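Local coordinates for rhamnose ABC transporter, periplasmic rhamnose-binding protein (Kribbella flavida, PDB 4KVF) that probably binds rhamnose or a related sugar outside the cell membrane and delivers it to its ABC transporter for uptake, at residues 218-223 with 227-232; 239-244 with 271-276. All coordinates share one frame; numbering follows the deposited sequence.

How the interactions relate
Following the chain from the N terminus, helix 209-222 is the first of the elements involved; after it the chain turns and enters strand 226-231. Interaction 1 closes this short loop, laying the last turn of the helix on the strand that follows it. The chain then enters helix 234-245, passes through strand 254-257 and helix 261-269, and returns at 271-276, where interaction 2 closes a wider loop. The two contacts stand in series, neither nested nor crossed, with centres about 11 Å apart. They meet directly, for L220 CD1 lies 3.6 Å from Y243 CE2 and 3.8 Å from V244 CG2. Together they join two neighbouring helices, a central strand and the loop beyond the next helix within one domain.

Interaction 1 (218-223 with 227-232); sequences GLLQSY and KVIVSP
I229, on strand 226-231, packs against L219 and L220 from the last turn of helix 209-222, and the neighbours before and after it show how a strand divides its residues between two helical layers. V228, just before I229, turns away from this helix, resting instead on L159 of helix 145-159. The side chain of I229 points toward helix 209-222. CG1 lies anti to the carbonyl carbon (chi1 -62°), and the extended chi2 carries CD1 outward as the touching atom. That methyl sits 4.0 Å from L220 CG, at the branch point of the leucine, while L219 CD1 stands 4.3 Å from I229 CD1. No hydrogen bond crosses between the segments; the join is loose apolar packing among three buried side chains, burying 122 Å² in all. Next along the strand, V230 again contacts helix 145-159, and S231 OG bonds to L169 O. On the helix, S222 OG returns to G218 O at 2.6 Å, tilted 28° from the carbonyl plane, while S222 N reaches the same oxygen from the opposite face at 3.0 Å. In the fold, helix 209-222 links the parallel strands 197-204 and 226-231, which have 164-170 between them: a beta-alpha-beta crossover in the three-layer alpha/beta domain of the type I periplasmic binding protein fold.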
ATOM      1  N   GLY A 218       0.465  -7.849  26.808  1.00 38.04           N
ATOM      2  CA  GLY A 218      -0.814  -8.216  27.385  1.00 37.54           C
ATOM      3  C   GLY A 218      -1.441  -9.422  26.713  1.00 36.11           C
ATOM      4  O   GLY A 218      -2.035 -10.271  27.377  1.00 36.87           O
ATOM      5  N   LEU A 219      -1.314  -9.502  25.393  1.00 31.71           N
ATOM      6  CA  LEU A 219      -1.884 -10.630  24.653  1.00 37.20           C
ATOM      7  C   LEU A 219      -1.222 -11.932  25.071  1.00 34.67           C
ATOM      8  O   LEU A 219      -1.889 -12.944  25.316  1.00 35.95           O
ATOM      9  CB  LEU A 219      -1.738 -10.432  23.136  1.00 33.53           C
ATOM     10  CG  LEU A 219      -2.672  -9.414  22.473  1.00 31.50           C
ATOM     11  CD1 LEU A 219      -2.272  -9.175  21.016  1.00 28.85           C
ATOM     12  CD2 LEU A 219      -4.117  -9.890  22.562  1.00 31.92           C
ATOM     13  N   LEU A 220       0.098 -11.900  25.175  1.00 32.90           N
ATOM     14  CA  LEU A 220       0.850 -13.109  25.484  1.00 32.23           C
ATOM     15  C   LEU A 220       0.633 -13.609  26.905  1.00 39.65           C
ATOM     16  O   LEU A 220       0.699 -14.816  27.166  1.00 41.15           O
ATOM     17  CB  LEU A 220       2.333 -12.884  25.208  1.00 37.37           C
ATOM     18  CG  LEU A 220       2.581 -12.845  23.700  1.00 37.59           C
ATOM     19  CD1 LEU A 220       3.983 -12.362  23.372  1.00 41.59           C
ATOM     20  CD2 LEU A 220       2.355 -14.237  23.144  1.00 46.42           C
ATOM     21  N   GLN A 221       0.382 -12.686  27.826  1.00 42.13           N
ATOM     22  CA  GLN A 221       0.112 -13.062  29.211  1.00 48.27           C
ATOM     23  C   GLN A 221      -1.309 -13.599  29.356  1.00 49.41           C
ATOM     24  O   GLN A 221      -1.557 -14.520  30.132  1.00 50.30           O
ATOM     25  CB  GLN A 221       0.343 -11.878  30.159  1.00 53.85           C
ATOM     26  CG  GLN A 221       1.808 -11.503  30.338  1.00 63.23           C
ATOM     27  CD  GLN A 221       2.007 -10.306  31.257  1.00 73.13           C
ATOM     28  OE1 GLN A 221       1.078  -9.874  31.943  1.00 83.50           O
ATOM     29  NE2 GLN A 221       3.223  -9.761  31.269  1.00 66.45           N
ATOM     30  N   SER A 222      -2.231 -13.031  28.586  1.00 43.34           N
ATOM     31  CA  SER A 222      -3.638 -13.402  28.683  1.00 49.63           C
ATOM     32  C   SER A 222      -3.967 -14.705  27.953  1.00 47.30           C
ATOM     33  O   SER A 222      -4.853 -15.442  28.372  1.00 43.56           O
ATOM     34  CB  SER A 222      -4.511 -12.266  28.160  1.00 51.63           C
ATOM     35  OG  SER A 222      -4.126 -11.047  28.764  1.00 60.47           O
ATOM     36  N   TYR A 223      -3.249 -14.987  26.871  1.00 43.91           N
ATOM     37  CA  TYR A 223      -3.489 -16.199  26.083  1.00 36.39           C
ATOM     38  C   TYR A 223      -2.239 -17.086  25.993  1.00 42.31           C
ATOM     39  O   TYR A 223      -1.494 -17.022  25.019  1.00 43.95           O
ATOM     40  CB  TYR A 223      -4.034 -15.832  24.687  1.00 32.40           C
ATOM     41  CG  TYR A 223      -5.339 -15.070  24.784  1.00 32.49           C
ATOM     42  CD1 TYR A 223      -6.551 -15.745  24.866  1.00 40.18           C
ATOM     43  CD2 TYR A 223      -5.360 -13.681  24.856  1.00 34.97           C
ATOM     44  CE1 TYR A 223      -7.751 -15.058  24.979  1.00 37.01           C
ATOM     45  CE2 TYR A 223      -6.558 -12.984  24.970  1.00 35.53           C
ATOM     46  CZ  TYR A 223      -7.748 -13.685  25.037  1.00 35.39           C
ATOM     47  OH  TYR A 223      -8.942 -13.021  25.155  1.00 41.15           O
ATOM     48  N   LYS A 227      -0.522 -18.771  19.336  1.00 37.44           N
ATOM     49  CA  LYS A 227       0.495 -19.168  18.366  1.00 40.12           C
ATOM     50  C   LYS A 227       1.028 -17.999  17.534  1.00 37.81           C
ATOM     51  O   LYS A 227       2.202 -17.957  17.188  1.00 37.18           O
ATOM     52  CB  LYS A 227      -0.036 -20.264  17.433  1.00 47.75           C
ATOM     53  CG  LYS A 227      -0.039 -21.661  18.038  1.00 53.77           C
ATOM     54  CD  LYS A 227       0.118 -22.709  16.944  1.00 60.96           C
ATOM     55  CE  LYS A 227      -0.235 -24.107  17.428  1.00 59.84           C
ATOM     56  NZ  LYS A 227      -0.348 -25.059  16.281  1.00 63.30           N
ATOM     57  N   VAL A 228       0.152 -17.066  17.179  1.00 37.92           N
ATOM     58  CA  VAL A 228       0.539 -15.981  16.289  1.00 34.78           C
ATOM     59  C   VAL A 228      -0.113 -14.684  16.717  1.00 34.87           C
ATOM     60  O   VAL A 228      -1.301 -14.660  17.019  1.00 31.46           O
ATOM     61  CB  VAL A 228       0.106 -16.257  14.826  1.00 33.08           C
ATOM     62  CG1 VAL A 228       0.724 -15.234  13.886  1.00 30.92           C
ATOM     63  CG2 VAL A 228       0.502 -17.671  14.393  1.00 39.14           C
ATOM     64  N   ILE A 229       0.668 -13.607  16.739  1.00 30.55           N
ATOM     65  CA  ILE A 229       0.110 -12.269  16.809  1.00 27.85           C
ATOM     66  C   ILE A 229       0.219 -11.692  15.410  1.00 27.53           C
ATOM     67  O   ILE A 229       1.309 -11.677  14.838  1.00 29.52           O
ATOM     68  CB  ILE A 229       0.890 -11.363  17.778  1.00 32.14           C
ATOM     69  CG1 ILE A 229       0.814 -11.921  19.203  1.00 33.56           C
ATOM     70  CG2 ILE A 229       0.350  -9.940  17.710  1.00 30.02           C
ATOM     71  CD1 ILE A 229       1.498 -11.065  20.243  1.00 36.13           C
ATOM     72  N   VAL A 230      -0.905 -11.231  14.858  1.00 24.69           N
ATOM     73  CA  VAL A 230      -0.934 -10.604  13.541  1.00 25.18           C
ATOM     74  C   VAL A 230      -1.155  -9.112  13.757  1.00 28.25           C
ATOM     75  O   VAL A 230      -2.173  -8.718  14.311  1.00 25.82           O
ATOM     76  CB  VAL A 230      -2.124 -11.124  12.679  1.00 22.56           C
ATOM     77  CG1 VAL A 230      -2.131 -10.469  11.301  1.00 20.79           C
ATOM     78  CG2 VAL A 230      -2.087 -12.646  12.548  1.00 23.92           C
ATOM     79  N   SER A 231      -0.205  -8.281  13.345  1.00 26.28           N
ATOM     80  CA  SER A 231      -0.342  -6.841  13.563  1.00 22.81           C
ATOM     81  C   SER A 231      -0.309  -6.098  12.241  1.00 22.76           C
ATOM     82  O   SER A 231       0.767  -5.879  11.683  1.00 26.58           O
ATOM     83  CB  SER A 231       0.771  -6.342  14.489  1.00 25.93           C
ATOM     84  OG  SER A 231       0.514  -5.017  14.926  1.00 30.07           O
ATOM     85  N   PRO A 232      -1.493  -5.716  11.730  1.00 23.19           N
ATOM     86  CA  PRO A 232      -1.603  -5.030  10.440  1.00 21.83           C
ATOM     87  C   PRO A 232      -1.363  -3.533  10.599  1.00 22.87           C
ATOM     88  O   PRO A 232      -2.195  -2.709  10.225  1.00 28.35           O
ATOM     89  CB  PRO A 232      -3.046  -5.315  10.022  1.00 25.56           C
ATOM     90  CG  PRO A 232      -3.791  -5.385  11.333  1.00 24.70           C
ATOM     91  CD  PRO A 232      -2.814  -6.048  12.302  1.00 22.70           C
TER

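Interaction 2 (239-244 with 271-276)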
ATOM      1  N   ALA A 239       6.601  -3.090  17.341  1.00 33.37           N
ATOM      2  CA  ALA A 239       6.555  -3.074  18.793  1.00 31.25           C
ATOM      3  C   ALA A 239       6.353  -4.481  19.346  1.00 32.40           C
ATOM      4  O   ALA A 239       6.958  -4.849  20.348  1.00 36.82           O
ATOM      5  CB  ALA A 239       5.461  -2.153  19.282  1.00 38.41           C
ATOM      6  N   ALA A 240       5.508  -5.267  18.684  1.00 32.56           N
ATOM      7  CA  ALA A 240       5.299  -6.648  19.116  1.00 29.56           C
ATOM      8  C   ALA A 240       6.572  -7.466  18.963  1.00 31.02           C
ATOM      9  O   ALA A 240       6.926  -8.245  19.843  1.00 32.30           O
ATOM     10  CB  ALA A 240       4.156  -7.293  18.346  1.00 28.51           C
ATOM     11  N   SER A 241       7.263  -7.277  17.841  1.00 35.41           N
ATOM     12  CA  SER A 241       8.513  -7.979  17.585  1.00 39.07           C
ATOM     13  C   SER A 241       9.558  -7.603  18.614  1.00 35.67           C
ATOM     14  O   SER A 241      10.300  -8.460  19.112  1.00 37.58           O
ATOM     15  CB  SER A 241       9.032  -7.644  16.189  1.00 42.00           C
ATOM     16  OG  SER A 241       8.057  -7.964  15.218  1.00 38.72           O
ATOM     17  N   ARG A 242       9.618  -6.316  18.936  1.00 35.84           N
ATOM     18  CA  ARG A 242      10.585  -5.848  19.919  1.00 38.30           C
ATOM     19  C   ARG A 242      10.305  -6.472  21.280  1.00 38.83           C
ATOM     20  O   ARG A 242      11.230  -6.835  22.000  1.00 44.05           O
ATOM     21  CB  ARG A 242      10.600  -4.321  20.018  1.00 45.25           C
ATOM     22  CG  ARG A 242      11.745  -3.787  20.874  1.00 48.11           C
ATOM     23  CD  ARG A 242      11.832  -2.272  20.832  1.00 48.70           C
ATOM     24  NE  ARG A 242      10.718  -1.635  21.525  1.00 43.85           N
ATOM     25  CZ  ARG A 242       9.689  -1.058  20.917  1.00 43.82           C
ATOM     26  NH1 ARG A 242       8.723  -0.506  21.637  1.00 54.02           N
ATOM     27  NH2 ARG A 242       9.622  -1.032  19.589  1.00 42.63           N
ATOM     28  N   TYR A 243       9.029  -6.605  21.633  1.00 42.61           N
ATOM     29  CA  TYR A 243       8.699  -7.273  22.886  1.00 37.67           C
ATOM     30  C   TYR A 243       9.083  -8.744  22.838  1.00 41.45           C
ATOM     31  O   TYR A 243       9.763  -9.242  23.724  1.00 44.53           O
ATOM     32  CB  TYR A 243       7.218  -7.169  23.249  1.00 38.20           C
ATOM     33  CG  TYR A 243       6.910  -8.065  24.424  1.00 38.42           C
ATOM     34  CD1 TYR A 243       7.376  -7.751  25.685  1.00 41.44           C
ATOM     35  CD2 TYR A 243       6.190  -9.244  24.267  1.00 40.23           C
ATOM     36  CE1 TYR A 243       7.124  -8.573  26.767  1.00 50.85           C
ATOM     37  CE2 TYR A 243       5.934 -10.079  25.349  1.00 44.47           C
ATOM     38  CZ  TYR A 243       6.400  -9.734  26.595  1.00 49.48           C
ATOM     39  OH  TYR A 243       6.150 -10.549  27.680  1.00 54.18           O
ATOM     40  N   VAL A 244       8.614  -9.447  21.811  1.00 41.62           N
ATOM     41  CA  VAL A 244       8.878 -10.879  21.700  1.00 38.23           C
ATOM     42  C   VAL A 244      10.378 -11.191  21.643  1.00 47.81           C
ATOM     43  O   VAL A 244      10.841 -12.140  22.276  1.00 50.94           O
ATOM     44  CB  VAL A 244       8.104 -11.502  20.515  1.00 40.80           C
ATOM     45  CG1 VAL A 244       8.561 -12.923  20.257  1.00 46.60           C
ATOM     46  CG2 VAL A 244       6.607 -11.469  20.812  1.00 41.20           C
ATOM     47  N   GLY A 271      15.631 -13.720  13.843  1.00 56.76           N
ATOM     48  CA  GLY A 271      14.766 -14.886  13.914  1.00 55.44           C
ATOM     49  C   GLY A 271      13.430 -14.699  14.623  1.00 53.91           C
ATOM     50  O   GLY A 271      12.677 -15.659  14.802  1.00 52.71           O
ATOM     51  N   THR A 272      13.125 -13.474  15.033  1.00 49.44           N
ATOM     52  CA  THR A 272      11.868 -13.213  15.731  1.00 48.02           C
ATOM     53  C   THR A 272      10.704 -13.276  14.751  1.00 46.48           C
ATOM     54  O   THR A 272       9.638 -13.828  15.053  1.00 45.90           O
ATOM     55  CB  THR A 272      11.874 -11.833  16.415  1.00 50.18           C
ATOM     56  OG1 THR A 272      12.940 -11.783  17.371  1.00 51.32           O
ATOM     57  CG2 THR A 272      10.549 -11.577  17.122  1.00 49.23           C
ATOM     58  N   VAL A 273      10.912 -12.693  13.575  1.00 40.29           N
ATOM     59  CA  VAL A 273       9.886 -12.668  12.540  1.00 39.30           C
ATOM     60  C   VAL A 273      10.372 -13.439  11.319  1.00 51.29           C
ATOM     61  O   VAL A 273      11.485 -13.217  10.835  1.00 54.61           O
ATOM     62  CB  VAL A 273       9.538 -11.226  12.143  1.00 42.89           C
ATOM     63  CG1 VAL A 273       8.606 -11.209  10.937  1.00 37.81           C
ATOM     64  CG2 VAL A 273       8.919 -10.499  13.328  1.00 47.97           C
ATOM     65  N   LYS A 274       9.545 -14.360  10.837  1.00 46.60           N
ATOM     66  CA  LYS A 274       9.917 -15.174   9.685  1.00 46.01           C
ATOM     67  C   LYS A 274       9.312 -14.628   8.405  1.00 42.28           C
ATOM     68  O   LYS A 274       9.928 -14.692   7.338  1.00 45.41           O
ATOM     69  CB  LYS A 274       9.523 -16.637   9.903  1.00 44.96           C
ATOM     70  CG  LYS A 274      10.269 -17.282  11.074  1.00 50.62           C
ATOM     71  CD  LYS A 274      10.134 -18.798  11.089  1.00 62.22           C
ATOM     72  CE  LYS A 274       9.122 -19.253  12.130  1.00 66.24           C
ATOM     73  NZ  LYS A 274       9.034 -20.739  12.202  1.00 68.40           N
ATOM     74  N   LYS A 275       8.114 -14.066   8.521  1.00 35.18           N
ATOM     75  CA  LYS A 275       7.384 -13.599   7.359  1.00 40.34           C
ATOM     76  C   LYS A 275       6.485 -12.433   7.762  1.00 37.39           C
ATOM     77  O   LYS A 275       5.911 -12.433   8.852  1.00 36.31           O
ATOM     78  CB  LYS A 275       6.529 -14.745   6.812  1.00 46.60           C
ATOM     79  CG  LYS A 275       6.368 -14.774   5.303  1.00 57.87           C
ATOM     80  CD  LYS A 275       5.551 -15.991   4.867  1.00 63.55           C
ATOM     81  CE  LYS A 275       6.359 -16.933   3.976  1.00 64.15           C
ATOM     82  NZ  LYS A 275       5.471 -17.800   3.142  1.00 65.34           N
ATOM     83  N   PHE A 276       6.401 -11.428   6.895  1.00 34.02           N
ATOM     84  CA  PHE A 276       5.406 -10.366   7.022  1.00 29.46           C
ATOM     85  C   PHE A 276       5.143  -9.806   5.626  1.00 31.08           C
ATOM     86  O   PHE A 276       5.809 -10.198   4.669  1.00 34.77           O
ATOM     87  CB  PHE A 276       5.828  -9.275   8.036  1.00 34.85           C
ATOM     88  CG  PHE A 276       6.983  -8.401   7.584  1.00 36.96           C
ATOM     89  CD1 PHE A 276       8.295  -8.753   7.860  1.00 39.79           C
ATOM     90  CD2 PHE A 276       6.746  -7.206   6.918  1.00 37.25           C
ATOM     91  CE1 PHE A 276       9.353  -7.950   7.448  1.00 36.99           C
ATOM     92  CE2 PHE A 276       7.794  -6.395   6.509  1.00 40.57           C
ATOM     93  CZ  PHE A 276       9.106  -6.769   6.778  1.00 43.72           C
TER
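S241 and V244, one helical turn apart on helix 234-245, meet T272 and V273 in the loop that follows helix 261-269. At S241 the hydroxyl is set beside the backbone N (chi1 -57°) and donates back to I237 O in the preceding turn. V273 CG2 also packs closely on this hydroxyl, 3.3 Å from S241 OG and with no bond between them, while S241 CB is 4.0 Å from V273 CG2. The carbonyl end of S241 serves the other loop residue: S241 O stands 3.7 Å from T272 CG2, while the serine side chain lies chiefly against V273 CG2. Helix 234-245 flanks the parallel sheet of the type I periplasmic binding protein fold, and here it packs beside the segment leading from helix 261-269 to strand 276-278. I255 of strand 254-257 touches S241, V244 and V273 alike, so the sheet backs the contact. Farther along the helix, R242 and Y243 both turn from the loop toward helix 209-222, where the ring of Y243 meets F213 edge-to-face. V244 brings the helix back to the loop. Its CG1 is 3.9 Å from T272 CG2, the two side chains crossing at a slant. T272 can offer that methyl because CG2 lies opposite the backbone N, whereas OG1 (chi1 -60°) is beside it and takes a hydrogen bond partner in D270 OD1. Just ahead of the threonine, G271 ends helix 261-269 in a Schellman motif; its positive phi of 90° is a conformation suited to glycine, and T272, the next residue, points toward helix 234-245.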